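Local coordinates for uncharacterized protein (Staphylococcus aureus subsp. aureus Mu50, PDB 4QPV), which is of unknown function but belongs to the DUF1672 family, with a fold built from kinked-helix-beta-beta-beta repeats, at residues Ser217-Val222 / His256-Ser261. Sequence-based numbering, arbitrary orientation.
Sequences SRPYVV and HDLNVS
Y220 and N259 both turn their CG atoms anti to the carbonyl carbon (chi1 -66° for N259), which lays the tyrosine ring against the asparagine. CB of N259 lies over the ring face, 3.9 Å from the Y220 centroid, in a CH-pi contact, and the amide plane is inclined 35° to the ring. From there N259 ND2 gives a weak hydrogen bond to R218 O (3.0 Å) and an ordinary one to a water that also accepts from R218 N, while N259 OD1 takes the backbone N-H of H289 and Y220 OH is hydrogen-bonded to the E290 carboxylate. A bend at chi2 (-79°) directs the R218 chain to D257, where NH1 donates a hydrogen bond in the guanidinium plane to D257 O (2.8 Å). From P219 onward the parallel strands pair through hydrogen bonds from N259 N to P219 O, V221 N to N259 O (2.7 Å) and S261 N to V221 O. On the face bearing V221 and V260, L258 packs its CD2 on P219 CD (3.6 Å) and its CD1 on V221 CG2. The pairing joins the two strands of a beta-alpha-beta unit connected through helix 234-249; strand 175-178 flanks 220-227, strand 282-285 flanks 259-265, and helix 135-147 covers V221 and L258.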
ATOM      1  N   SER A 217     -18.578   5.919   4.745  1.00 46.31           N
ATOM      2  CA  SER A 217     -17.311   6.612   4.506  1.00 44.17           C
ATOM      3  C   SER A 217     -16.750   6.318   3.108  1.00 46.69           C
ATOM      4  O   SER A 217     -17.152   5.354   2.450  1.00 46.90           O
ATOM      5  CB  SER A 217     -16.287   6.203   5.562  1.00 47.02           C
ATOM      6  OG  SER A 217     -15.699   4.939   5.282  1.00 53.51           O
ATOM      7  N   ARG A 218     -15.786   7.127   2.682  1.00 40.78           N
ATOM      8  CA  ARG A 218     -15.105   6.941   1.401  1.00 38.08           C
ATOM      9  C   ARG A 218     -13.656   6.529   1.640  1.00 37.88           C
ATOM     10  O   ARG A 218     -13.054   6.972   2.631  1.00 35.68           O
ATOM     11  CB  ARG A 218     -15.130   8.232   0.549  1.00 37.65           C
ATOM     12  CG  ARG A 218     -16.453   9.011   0.567  1.00 45.55           C
ATOM     13  CD  ARG A 218     -17.508   8.422  -0.343  1.00 54.55           C
ATOM     14  NE  ARG A 218     -18.741   9.215  -0.320  1.00 60.03           N
ATOM     15  CZ  ARG A 218     -19.067  10.128  -1.230  1.00 66.25           C
ATOM     16  NH1 ARG A 218     -18.263  10.368  -2.255  1.00 49.34           N
ATOM     17  NH2 ARG A 218     -20.207  10.800  -1.127  1.00 55.44           N
ATOM     18  N   PRO A 219     -13.065   5.711   0.741  1.00 32.35           N
ATOM     19  CA  PRO A 219     -11.628   5.408   0.864  1.00 30.90           C
ATOM     20  C   PRO A 219     -10.788   6.691   0.855  1.00 33.98           C
ATOM     21  O   PRO A 219     -11.212   7.723   0.324  1.00 32.65           O
ATOM     22  CB  PRO A 219     -11.325   4.561  -0.377  1.00 31.67           C
ATOM     23  CG  PRO A 219     -12.640   4.078  -0.866  1.00 37.61           C
ATOM     24  CD  PRO A 219     -13.637   5.119  -0.485  1.00 34.96           C
ATOM     25  N   TYR A 220      -9.606   6.623   1.467  1.00 31.79           N
ATOM     26  CA  TYR A 220      -8.690   7.750   1.551  1.00 31.36           C
ATOM     27  C   TYR A 220      -7.506   7.551   0.626  1.00 32.49           C
ATOM     28  O   TYR A 220      -6.876   6.488   0.649  1.00 30.80           O
ATOM     29  CB  TYR A 220      -8.173   7.916   2.994  1.00 32.99           C
ATOM     30  CG  TYR A 220      -9.191   8.461   3.969  1.00 38.05           C
ATOM     31  CD1 TYR A 220     -10.145   7.630   4.553  1.00 41.29           C
ATOM     32  CD2 TYR A 220      -9.161   9.794   4.362  1.00 39.77           C
ATOM     33  CE1 TYR A 220     -11.096   8.133   5.444  1.00 44.08           C
ATOM     34  CE2 TYR A 220     -10.098  10.307   5.260  1.00 42.54           C
ATOM     35  CZ  TYR A 220     -11.062   9.473   5.802  1.00 51.52           C
ATOM     36  OH  TYR A 220     -11.967   9.988   6.705  1.00 55.53           O
ATOM     37  N   VAL A 221      -7.192   8.587  -0.161  1.00 28.75           N
ATOM     38  CA  VAL A 221      -5.994   8.661  -0.999  1.00 28.23           C
ATOM     39  C   VAL A 221      -5.039   9.658  -0.315  1.00 31.11           C
ATOM     40  O   VAL A 221      -5.434  10.792  -0.090  1.00 30.56           O
ATOM     41  CB  VAL A 221      -6.290   9.082  -2.458  1.00 32.20           C
ATOM     42  CG1 VAL A 221      -4.991   9.296  -3.238  1.00 31.05           C
ATOM     43  CG2 VAL A 221      -7.183   8.069  -3.161  1.00 32.37           C
ATOM     44  N   VAL A 222      -3.816   9.234   0.039  1.00 28.27           N
ATOM     45  CA  VAL A 222      -2.829  10.123   0.672  1.00 28.07           C
ATOM     46  C   VAL A 222      -1.549  10.103  -0.176  1.00 26.53           C
ATOM     47  O   VAL A 222      -0.993   9.031  -0.390  1.00 23.98           O
ATOM     48  CB  VAL A 222      -2.539   9.746   2.170  1.00 34.63           C
ATOM     49  CG1 VAL A 222      -1.566  10.738   2.801  1.00 34.90           C
ATOM     50  CG2 VAL A 222      -3.830   9.680   3.002  1.00 35.96           C
ATOM     51  N   HIS A 256     -12.860  12.856  -7.312  1.00 33.15           N
ATOM     52  CA  HIS A 256     -13.668  13.809  -6.543  1.00 33.47           C
ATOM     53  C   HIS A 256     -14.516  13.087  -5.485  1.00 37.91           C
ATOM     54  O   HIS A 256     -14.735  13.641  -4.413  1.00 38.10           O
ATOM     55  CB  HIS A 256     -14.587  14.608  -7.476  1.00 34.84           C
ATOM     56  CG  HIS A 256     -13.855  15.656  -8.248  1.00 37.42           C
ATOM     57  ND1 HIS A 256     -14.013  17.003  -7.967  1.00 39.75           N
ATOM     58  CD2 HIS A 256     -12.973  15.521  -9.264  1.00 38.22           C
ATOM     59  CE1 HIS A 256     -13.225  17.639  -8.817  1.00 38.59           C
ATOM     60  NE2 HIS A 256     -12.583  16.787  -9.619  1.00 38.08           N
ATOM     61  N   ASP A 257     -14.975  11.849  -5.785  1.00 34.81           N
ATOM     62  CA  ASP A 257     -15.818  11.052  -4.887  1.00 36.62           C
ATOM     63  C   ASP A 257     -15.013  10.324  -3.776  1.00 39.77           C
ATOM     64  O   ASP A 257     -15.622   9.643  -2.950  1.00 40.04           O
ATOM     65  CB  ASP A 257     -16.663  10.032  -5.690  1.00 39.02           C
ATOM     66  CG  ASP A 257     -15.869   9.046  -6.541  1.00 46.62           C
ATOM     67  OD1 ASP A 257     -14.611   9.085  -6.498  1.00 43.58           O
ATOM     68  OD2 ASP A 257     -16.502   8.240  -7.255  1.00 53.97           O
ATOM     69  N   LEU A 258     -13.662  10.452  -3.752  1.00 35.04           N
ATOM     70  CA  LEU A 258     -12.869   9.848  -2.677  1.00 33.27           C
ATOM     71  C   LEU A 258     -12.345  10.938  -1.748  1.00 35.62           C
ATOM     72  O   LEU A 258     -12.440  12.119  -2.077  1.00 33.36           O
ATOM     73  CB  LEU A 258     -11.678   9.001  -3.229  1.00 31.80           C
ATOM     74  CG  LEU A 258     -12.028   7.837  -4.165  1.00 37.30           C
ATOM     75  CD1 LEU A 258     -10.773   7.049  -4.552  1.00 36.61           C
ATOM     76  CD2 LEU A 258     -13.064   6.898  -3.546  1.00 39.32           C
ATOM     77  N   ASN A 259     -11.786  10.546  -0.589  1.00 33.79           N
ATOM     78  CA  ASN A 259     -11.091  11.500   0.289  1.00 33.61           C
ATOM     79  C   ASN A 259      -9.673  11.574  -0.253  1.00 35.22           C
ATOM     80  O   ASN A 259      -9.042  10.527  -0.434  1.00 34.39           O
ATOM     81  CB  ASN A 259     -11.137  11.075   1.747  1.00 34.99           C
ATOM     82  CG  ASN A 259     -12.526  11.105   2.305  1.00 48.82           C
ATOM     83  OD1 ASN A 259     -13.217  12.115   2.209  1.00 46.71           O
ATOM     84  ND2 ASN A 259     -12.987   9.978   2.839  1.00 41.25           N
ATOM     85  N   VAL A 260      -9.230  12.769  -0.676  1.00 31.25           N
ATOM     86  CA  VAL A 260      -7.905  12.921  -1.282  1.00 28.65           C
ATOM     87  C   VAL A 260      -7.149  14.006  -0.516  1.00 31.54           C
ATOM     88  O   VAL A 260      -7.654  15.109  -0.340  1.00 30.90           O
ATOM     89  CB  VAL A 260      -7.960  13.192  -2.816  1.00 32.23           C
ATOM     90  CG1 VAL A 260      -6.550  13.369  -3.408  1.00 30.87           C
ATOM     91  CG2 VAL A 260      -8.705  12.064  -3.550  1.00 31.76           C
ATOM     92  N   SER A 261      -5.924  13.680  -0.096  1.00 29.64           N
ATOM     93  CA  SER A 261      -5.073  14.560   0.706  1.00 30.09           C
ATOM     94  C   SER A 261      -3.661  14.627   0.119  1.00 30.94           C
ATOM     95  O   SER A 261      -3.052  13.603  -0.211  1.00 30.17           O
ATOM     96  CB  SER A 261      -5.039  14.037   2.148  1.00 36.98           C
ATOM     97  OG  SER A 261      -4.135  14.732   2.988  1.00 52.18           O
TER
HETATM   98  O   HOH W   1     -15.669   9.691   4.270  1.00 38.94           O